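Local coordinates for putative outer membrane protein (LpxR) (Salmonella typhimurium, PDB 3FID) that is an outer membrane enzyme that removes acyl chains from lipid A and so modifies lipopolysaccharide, at residues I157-S169 and G180-N194. Numbering follows the deposited sequence.
Sequences ILGVNVGFYPEVS and GYGATVALGNDKTFN. With CXE (pentaethylene glycol monodecyl ether), chain M.
N161 OD1 is gripped twice: N194 ND2 donates to it over 2.9 Å, in the plane of the N161 carbonyl and using one of its lone pairs, and a water gives it a second hydrogen. These groups belong to an antiparallel β-hairpin in the β-barrel of this outer membrane protein, at the end away from the hairpin's turn, where strand 180-188 runs on into helix 191-194. The two amides lie alongside each other, pointing opposite ways, their planes 44° apart. CG of N161 stands anti to the backbone N (chi1 -179°), which carries the amide to the short helix; its ND2 meets CB of K191 and bonds to D156. The water also donates to K191 O and accepts from Y165 OH, in the plane of that ring.

Paired backbone bonds run from N161 with G188 to S169 with G180; the first is short, N161 N to G188 O 2.7 Å. On the face with N161, the Y165 ring sets CE1 3.9 Å from A186 CB at its edge, and OH against CB of N194.

The other face is apolar and partly detergent-bound. V185 CG1 touches the edge of the F164 ring at CD1 (3.9 Å), while P166 CD lies over one face of that ring. The pentaethylene glycol chain runs across V168, G182 and Y181, with its O17 at the edge of the Y181 ring. On the N161 face, S169 OG donates to E167 OE1 over 2.8 Å, on the syn side of the carboxylate.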
ATOM      1  N   ILE A 157      -8.001   4.794  28.529  1.00 17.87           N
ATOM      2  CA  ILE A 157      -8.411   3.870  29.569  1.00 18.18           C
ATOM      3  C   ILE A 157      -7.153   3.302  30.185  1.00 16.89           C
ATOM      4  O   ILE A 157      -6.533   2.391  29.627  1.00 17.05           O
ATOM      5  CB  ILE A 157      -9.323   2.732  29.021  1.00 17.60           C
ATOM      6  CG1 ILE A 157     -10.670   3.331  28.586  1.00 19.16           C
ATOM      7  CG2 ILE A 157      -9.531   1.634  30.100  1.00 19.52           C
ATOM      8  CD1 ILE A 157     -11.485   2.499  27.576  1.00 19.83           C
ATOM      9  N   LEU A 158      -6.756   3.888  31.322  1.00 16.19           N
ATOM     10  CA  LEU A 158      -5.616   3.392  32.119  1.00 15.63           C
ATOM     11  C   LEU A 158      -4.306   3.320  31.293  1.00 16.21           C
ATOM     12  O   LEU A 158      -3.580   2.307  31.333  1.00 15.54           O
ATOM     13  CB  LEU A 158      -5.952   2.057  32.793  1.00 15.53           C
ATOM     14  CG  LEU A 158      -7.011   2.058  33.927  1.00 15.56           C
ATOM     15  CD1 LEU A 158      -7.366   0.634  34.346  1.00 15.04           C
ATOM     16  CD2 LEU A 158      -6.574   2.920  35.129  1.00 15.09           C
ATOM     17  N   GLY A 159      -4.037   4.400  30.552  1.00 15.52           N
ATOM     18  CA  GLY A 159      -2.843   4.495  29.685  1.00 17.02           C
ATOM     19  C   GLY A 159      -2.961   3.781  28.328  1.00 16.48           C
ATOM     20  O   GLY A 159      -2.019   3.809  27.531  1.00 16.75           O
ATOM     21  N   VAL A 160      -4.099   3.140  28.053  1.00 15.97           N
ATOM     22  CA  VAL A 160      -4.356   2.563  26.717  1.00 15.63           C
ATOM     23  C   VAL A 160      -5.373   3.465  26.019  1.00 16.12           C
ATOM     24  O   VAL A 160      -6.482   3.681  26.540  1.00 16.16           O
ATOM     25  CB  VAL A 160      -4.893   1.085  26.771  1.00 15.92           C
ATOM     26  CG1 VAL A 160      -5.134   0.497  25.347  1.00 13.60           C
ATOM     27  CG2 VAL A 160      -3.931   0.159  27.543  1.00 15.55           C
ATOM     28  N   ASN A 161      -4.993   3.997  24.852  1.00 15.20           N
ATOM     29  CA  ASN A 161      -5.871   4.793  24.021  1.00 15.72           C
ATOM     30  C   ASN A 161      -6.587   3.879  23.017  1.00 15.32           C
ATOM     31  O   ASN A 161      -5.938   3.048  22.375  1.00 15.15           O
ATOM     32  CB  ASN A 161      -5.024   5.860  23.309  1.00 16.31           C
ATOM     33  CG  ASN A 161      -5.839   6.780  22.421  1.00 18.93           C
ATOM     34  OD1 ASN A 161      -6.025   6.503  21.223  1.00 20.37           O
ATOM     35  ND2 ASN A 161      -6.331   7.886  22.995  1.00 17.45           N
ATOM     36  N   VAL A 162      -7.912   4.014  22.892  1.00 14.68           N
ATOM     37  CA  VAL A 162      -8.706   3.194  21.954  1.00 15.39           C
ATOM     38  C   VAL A 162      -9.534   4.135  21.114  1.00 14.48           C
ATOM     39  O   VAL A 162     -10.125   5.058  21.654  1.00 13.63           O
ATOM     40  CB  VAL A 162      -9.612   2.110  22.659  1.00 16.32           C
ATOM     41  CG1 VAL A 162      -8.852   1.405  23.760  1.00 17.80           C
ATOM     42  CG2 VAL A 162     -10.873   2.729  23.258  1.00 20.75           C
ATOM     43  N   GLY A 163      -9.535   3.952  19.787  1.00 13.87           N
ATOM     44  CA  GLY A 163     -10.161   4.918  18.902  1.00 12.01           C
ATOM     45  C   GLY A 163     -10.880   4.311  17.708  1.00 11.54           C
ATOM     46  O   GLY A 163     -10.672   3.153  17.374  1.00 11.00           O
ATOM     47  N   PHE A 164     -11.736   5.118  17.089  1.00 12.27           N
ATOM     48  CA  PHE A 164     -12.539   4.749  15.911  1.00 13.03           C
ATOM     49  C   PHE A 164     -12.270   5.842  14.901  1.00 12.67           C
ATOM     50  O   PHE A 164     -12.426   7.026  15.209  1.00 13.07           O
ATOM     51  CB  PHE A 164     -14.034   4.702  16.282  1.00 13.45           C
ATOM     52  CG  PHE A 164     -14.975   4.583  15.100  1.00 15.43           C
ATOM     53  CD1 PHE A 164     -14.939   3.463  14.258  1.00 16.34           C
ATOM     54  CD2 PHE A 164     -15.938   5.591  14.857  1.00 16.17           C
ATOM     55  CE1 PHE A 164     -15.817   3.351  13.174  1.00 16.86           C
ATOM     56  CE2 PHE A 164     -16.824   5.488  13.788  1.00 18.03           C
ATOM     57  CZ  PHE A 164     -16.761   4.358  12.941  1.00 17.75           C
ATOM     58  N   TYR A 165     -11.851   5.480  13.691  1.00 12.50           N
ATOM     59  CA  TYR A 165     -11.374   6.523  12.785  1.00 12.51           C
ATOM     60  C   TYR A 165     -12.057   6.426  11.430  1.00 12.85           C
ATOM     61  O   TYR A 165     -11.489   5.845  10.506  1.00 13.40           O
ATOM     62  CB  TYR A 165      -9.833   6.453  12.648  1.00 12.28           C
ATOM     63  CG  TYR A 165      -9.131   6.417  13.992  1.00 13.39           C
ATOM     64  CD1 TYR A 165      -8.721   5.222  14.566  1.00 13.53           C
ATOM     65  CD2 TYR A 165      -8.908   7.599  14.699  1.00 12.52           C
ATOM     66  CE1 TYR A 165      -8.099   5.202  15.816  1.00 13.84           C
ATOM     67  CE2 TYR A 165      -8.303   7.582  15.927  1.00 11.30           C
ATOM     68  CZ  TYR A 165      -7.901   6.383  16.480  1.00 12.89           C
ATOM     69  OH  TYR A 165      -7.312   6.400  17.711  1.00 12.32           O
ATOM     70  N   PRO A 166     -13.284   6.980  11.314  1.00 12.78           N
ATOM     71  CA  PRO A 166     -13.919   7.016  10.006  1.00 12.34           C
ATOM     72  C   PRO A 166     -13.229   8.070   9.151  1.00 12.71           C
ATOM     73  O   PRO A 166     -12.767   9.124   9.680  1.00 12.56           O
ATOM     74  CB  PRO A 166     -15.378   7.369  10.326  1.00 13.58           C
ATOM     75  CG  PRO A 166     -15.313   8.175  11.554  1.00 12.87           C
ATOM     76  CD  PRO A 166     -14.133   7.603  12.352  1.00 12.00           C
ATOM     77  N   GLU A 167     -13.100   7.765   7.857  1.00 12.31           N
ATOM     78  CA  GLU A 167     -12.254   8.535   6.962  1.00 12.64           C
ATOM     79  C   GLU A 167     -12.801   8.532   5.527  1.00 12.78           C
ATOM     80  O   GLU A 167     -13.531   7.608   5.114  1.00 12.55           O
ATOM     81  CB  GLU A 167     -10.782   8.033   7.015  1.00 13.51           C
ATOM     82  CG  GLU A 167     -10.555   6.555   6.550  1.00 13.53           C
ATOM     83  CD  GLU A 167     -10.389   6.432   5.047  1.00 11.48           C
ATOM     84  OE1 GLU A 167     -10.021   7.399   4.363  1.00 14.20           O
ATOM     85  OE2 GLU A 167     -10.633   5.258   4.531  1.00 10.03           O
ATOM     86  N   VAL A 168     -12.481   9.603   4.805  1.00 12.09           N
ATOM     87  CA  VAL A 168     -12.682   9.717   3.355  1.00 12.93           C
ATOM     88  C   VAL A 168     -11.330  10.012   2.692  1.00 12.96           C
ATOM     89  O   VAL A 168     -10.545  10.828   3.201  1.00 12.54           O
ATOM     90  CB  VAL A 168     -13.698  10.853   3.002  1.00 12.46           C
ATOM     91  CG1 VAL A 168     -13.898  10.950   1.473  1.00 14.77           C
ATOM     92  CG2 VAL A 168     -15.029  10.581   3.683  1.00 16.36           C
ATOM     93  N   SER A 169     -11.058   9.333   1.577  1.00 13.32           N
ATOM     94  CA  SER A 169      -9.825   9.542   0.838  1.00 13.97           C
ATOM     95  C   SER A 169     -10.113   9.811  -0.610  1.00 13.73           C
ATOM     96  O   SER A 169     -11.128   9.376  -1.138  1.00 15.25           O
ATOM     97  CB  SER A 169      -8.929   8.312   0.928  1.00 14.61           C
ATOM     98  OG  SER A 169      -8.358   8.226   2.224  1.00 15.37           O
ATOM     99  N   GLY A 180     -12.484   7.044  -1.797  1.00 15.37           N
ATOM    100  CA  GLY A 180     -12.621   5.982  -0.810  1.00 14.72           C
ATOM    101  C   GLY A 180     -13.254   6.443   0.507  1.00 14.34           C
ATOM    102  O   GLY A 180     -13.161   7.603   0.884  1.00 12.53           O
ATOM    103  N   TYR A 181     -13.889   5.508   1.206  1.00 14.75           N
ATOM    104  CA  TYR A 181     -14.452   5.781   2.531  1.00 14.86           C
ATOM    105  C   TYR A 181     -14.334   4.516   3.343  1.00 13.30           C
ATOM    106  O   TYR A 181     -14.495   3.413   2.830  1.00 12.80           O
ATOM    107  CB  TYR A 181     -15.929   6.227   2.459  1.00 17.33           C
ATOM    108  CG  TYR A 181     -16.799   5.408   1.528  1.00 21.71           C
ATOM    109  CD1 TYR A 181     -17.633   4.395   2.006  1.00 25.04           C
ATOM    110  CD2 TYR A 181     -16.783   5.659   0.141  1.00 24.95           C
ATOM    111  CE1 TYR A 181     -18.456   3.645   1.120  1.00 25.75           C
ATOM    112  CE2 TYR A 181     -17.571   4.920  -0.738  1.00 26.99           C
ATOM    113  CZ  TYR A 181     -18.404   3.923  -0.245  1.00 24.48           C
ATOM    114  OH  TYR A 181     -19.163   3.230  -1.164  1.00 26.68           O
ATOM    115  N   GLY A 182     -14.026   4.674   4.618  1.00 13.05           N
ATOM    116  CA  GLY A 182     -13.681   3.540   5.437  1.00 12.09           C
ATOM    117  C   GLY A 182     -13.544   3.912   6.877  1.00 12.16           C
ATOM    118  O   GLY A 182     -13.897   5.020   7.302  1.00 13.32           O
ATOM    119  N   ALA A 183     -13.073   2.963   7.652  1.00 11.80           N
ATOM    120  CA  ALA A 183     -12.795   3.256   9.049  1.00 12.35           C
ATOM    121  C   ALA A 183     -11.739   2.292   9.565  1.00 11.79           C
ATOM    122  O   ALA A 183     -11.612   1.187   9.059  1.00 11.51           O
ATOM    123  CB  ALA A 183     -14.090   3.179   9.890  1.00 12.53           C
ATOM    124  N   THR A 184     -11.000   2.723  10.589  1.00 12.10           N
ATOM    125  CA  THR A 184     -10.026   1.891  11.256  1.00 11.28           C
ATOM    126  C   THR A 184     -10.402   1.950  12.732  1.00 11.69           C
ATOM    127  O   THR A 184     -10.901   2.973  13.178  1.00 10.52           O
ATOM    128  CB  THR A 184      -8.583   2.466  11.037  1.00 11.28           C
ATOM    129  OG1 THR A 184      -8.301   2.555   9.627  1.00 12.23           O
ATOM    130  CG2 THR A 184      -7.499   1.594  11.702  1.00 13.08           C
ATOM    131  N   VAL A 185     -10.225   0.846  13.454  1.00 10.62           N
ATOM    132  CA  VAL A 185     -10.222   0.889  14.921  1.00 11.81           C
ATOM    133  C   VAL A 185      -8.816   0.545  15.388  1.00 11.74           C
ATOM    134  O   VAL A 185      -8.114  -0.255  14.750  1.00 11.05           O
ATOM    135  CB  VAL A 185     -11.275  -0.066  15.551  1.00 11.54           C
ATOM    136  CG1 VAL A 185     -12.671   0.533  15.347  1.00 11.98           C
ATOM    137  CG2 VAL A 185     -11.190  -1.491  14.957  1.00 13.25           C
ATOM    138  N   ALA A 186      -8.374   1.181  16.460  1.00 11.83           N
ATOM    139  CA  ALA A 186      -7.025   0.959  16.959  1.00 11.86           C
ATOM    140  C   ALA A 186      -6.986   1.044  18.469  1.00 12.60           C
ATOM    141  O   ALA A 186      -7.777   1.767  19.091  1.00 13.51           O
ATOM    142  CB  ALA A 186      -6.040   1.970  16.354  1.00 11.95           C
ATOM    143  N   LEU A 187      -6.067   0.294  19.044  1.00 12.78           N
ATOM    144  CA  LEU A 187      -5.690   0.488  20.429  1.00 14.96           C
ATOM    145  C   LEU A 187      -4.180   0.572  20.530  1.00 14.89           C
ATOM    146  O   LEU A 187      -3.458  -0.083  19.759  1.00 14.78           O
ATOM    147  CB  LEU A 187      -6.242  -0.649  21.281  1.00 15.19           C
ATOM    148  CG  LEU A 187      -5.612  -2.017  21.301  1.00 19.41           C
ATOM    149  CD1 LEU A 187      -4.540  -2.055  22.416  1.00 20.86           C
ATOM    150  CD2 LEU A 187      -6.728  -3.034  21.593  1.00 24.07           C
ATOM    151  N   GLY A 188      -3.693   1.326  21.509  1.00 14.66           N
ATOM    152  CA  GLY A 188      -2.251   1.611  21.592  1.00 15.14           C
ATOM    153  C   GLY A 188      -1.958   2.568  22.733  1.00 15.87           C
ATOM    154  O   GLY A 188      -2.883   3.068  23.371  1.00 15.80           O
ATOM    155  N   ASN A 189      -0.682   2.836  22.982  1.00 16.17           N
ATOM    156  CA  ASN A 189      -0.308   3.776  24.058  1.00 16.22           C
ATOM    157  C   ASN A 189      -0.071   5.204  23.602  1.00 16.16           C
ATOM    158  O   ASN A 189       0.365   6.047  24.388  1.00 16.31           O
ATOM    159  CB  ASN A 189       0.854   3.222  24.901  1.00 16.61           C
ATOM    160  CG  ASN A 189       2.151   3.162  24.148  1.00 17.64           C
ATOM    161  OD1 ASN A 189       2.177   3.249  22.918  1.00 18.86           O
ATOM    162  ND2 ASN A 189       3.253   3.020  24.882  1.00 17.01           N
ATOM    163  N   ASP A 190      -0.385   5.514  22.339  1.00 15.04           N
ATOM    164  CA  ASP A 190      -0.231   6.875  21.880  1.00 15.32           C
ATOM    165  C   ASP A 190      -1.408   7.356  21.045  1.00 15.35           C
ATOM    166  O   ASP A 190      -1.703   6.786  19.994  1.00 13.79           O
ATOM    167  CB  ASP A 190       1.095   7.083  21.113  1.00 15.15           C
ATOM    168  CG  ASP A 190       1.337   8.546  20.781  1.00 17.08           C
ATOM    169  OD1 ASP A 190       1.447   8.912  19.583  1.00 15.17           O
ATOM    170  OD2 ASP A 190       1.376   9.366  21.730  1.00 19.98           O
ATOM    171  N   LYS A 191      -2.067   8.414  21.516  1.00 15.74           N
ATOM    172  CA  LYS A 191      -3.232   8.997  20.833  1.00 17.00           C
ATOM    173  C   LYS A 191      -2.946   9.438  19.375  1.00 16.24           C
ATOM    174  O   LYS A 191      -3.771   9.189  18.471  1.00 16.48           O
ATOM    175  CB  LYS A 191      -3.804  10.177  21.660  1.00 16.90           C
ATOM    176  CG  LYS A 191      -4.782  11.063  20.886  1.00 20.04           C
ATOM    177  CD  LYS A 191      -5.225  12.297  21.716  1.00 20.18           C
ATOM    178  CE  LYS A 191      -6.358  13.037  21.020  1.00 23.11           C
ATOM    179  NZ  LYS A 191      -7.666  12.390  21.288  1.00 27.16           N
ATOM    180  N   THR A 192      -1.798  10.094  19.151  1.00 14.79           N
ATOM    181  CA  THR A 192      -1.469  10.650  17.826  1.00 14.29           C
ATOM    182  C   THR A 192      -1.220   9.492  16.831  1.00 13.71           C
ATOM    183  O   THR A 192      -1.759   9.487  15.715  1.00 13.31           O
ATOM    184  CB  THR A 192      -0.216  11.568  17.887  1.00 15.15           C
ATOM    185  OG1 THR A 192      -0.464  12.660  18.793  1.00 16.62           O
ATOM    186  CG2 THR A 192       0.097  12.153  16.489  1.00 12.94           C
ATOM    187  N   PHE A 193      -0.390   8.537  17.259  1.00 12.44           N
ATOM    188  CA  PHE A 193      -0.038   7.375  16.437  1.00 12.11           C
ATOM    189  C   PHE A 193      -1.289   6.548  16.114  1.00 12.05           C
ATOM    190  O   PHE A 193      -1.478   6.102  14.978  1.00  9.85           O
ATOM    191  CB  PHE A 193       1.044   6.530  17.142  1.00 12.69           C
ATOM    192  CG  PHE A 193       1.557   5.323  16.324  1.00 13.26           C
ATOM    193  CD1 PHE A 193       1.689   5.385  14.920  1.00 16.19           C
ATOM    194  CD2 PHE A 193       1.950   4.148  16.978  1.00 15.77           C
ATOM    195  CE1 PHE A 193       2.178   4.268  14.187  1.00 14.01           C
ATOM    196  CE2 PHE A 193       2.451   3.063  16.260  1.00 15.78           C
ATOM    197  CZ  PHE A 193       2.542   3.117  14.858  1.00 14.97           C
ATOM    198  N   ASN A 194      -2.165   6.380  17.103  1.00 11.53           N
ATOM    199  CA  ASN A 194      -3.386   5.604  16.854  1.00 12.92           C
ATOM    200  C   ASN A 194      -4.238   6.106  15.693  1.00 12.58           C
ATOM    201  O   ASN A 194      -4.844   5.280  14.989  1.00 13.20           O
ATOM    202  CB  ASN A 194      -4.248   5.508  18.119  1.00 11.80           C
ATOM    203  CG  ASN A 194      -3.796   4.408  19.047  1.00 13.63           C
ATOM    204  OD1 ASN A 194      -2.835   3.677  18.771  1.00 14.44           O
ATOM    205  ND2 ASN A 194      -4.492   4.286  20.187  1.00 13.01           N
TER
HETATM  206  C1  CXE M 307     -13.618  22.604   9.812  1.00 53.42           C
HETATM  207  C2  CXE M 307     -14.258  21.737   8.746  1.00 53.37           C
HETATM  208  C3  CXE M 307     -14.673  20.375   9.303  1.00 53.71           C
HETATM  209  C4  CXE M 307     -14.425  19.241   8.307  1.00 53.56           C
HETATM  210  C5  CXE M 307     -15.288  18.016   8.607  1.00 53.49           C
HETATM  211  C6  CXE M 307     -14.714  16.784   7.912  1.00 54.08           C
HETATM  212  C7  CXE M 307     -15.289  15.460   8.423  1.00 54.19           C
HETATM  213  C8  CXE M 307     -14.989  14.339   7.424  1.00 53.82           C
HETATM  214  C9  CXE M 307     -15.073  12.930   8.015  1.00 52.60           C
HETATM  215  C10 CXE M 307     -15.822  11.989   7.076  1.00 51.40           C
HETATM  216  O11 CXE M 307     -15.780  10.654   7.575  1.00 51.05           O
HETATM  217  C12 CXE M 307     -16.989   9.915   7.328  1.00 51.50           C
HETATM  218  C13 CXE M 307     -16.735   8.661   6.473  1.00 50.36           C
HETATM  219  O14 CXE M 307     -17.515   7.548   6.928  1.00 49.90           O
HETATM  220  C15 CXE M 307     -17.200   6.319   6.266  1.00 49.32           C
HETATM  221  C16 CXE M 307     -17.380   5.110   7.190  1.00 48.12           C
HETATM  222  O17 CXE M 307     -17.863   3.995   6.428  1.00 47.05           O
HETATM  223  C18 CXE M 307     -17.241   2.733   6.710  1.00 45.15           C
HETATM  224  C19 CXE M 307     -17.785   1.650   5.771  1.00 43.32           C
HETATM  225  O20 CXE M 307     -16.737   1.066   4.982  1.00 41.61           O
HETATM  226  C21 CXE M 307     -17.190   0.165   3.964  1.00 38.89           C
HETATM  227  C22 CXE M 307     -16.637  -1.216   4.292  1.00 37.41           C
HETATM  228  O23 CXE M 307     -16.923  -2.174   3.279  1.00 37.27           O
HETATM  229  C24 CXE M 307     -17.011  -3.494   3.812  1.00 38.03           C
HETATM  230  C25 CXE M 307     -18.336  -4.096   3.396  1.00 39.69           C
HETATM  231  O26 CXE M 307     -18.526  -5.327   4.070  1.00 41.60           O
HETATM  232  O   HOH W   1      -6.246   8.473  18.935  1.00 16.11           O
HETATM  233  O   HOH W   2      -8.095  10.512  23.334  1.00 35.01           O
HETATM  234  O   HOH W   3      -8.997   5.069   9.131  1.00 12.17           O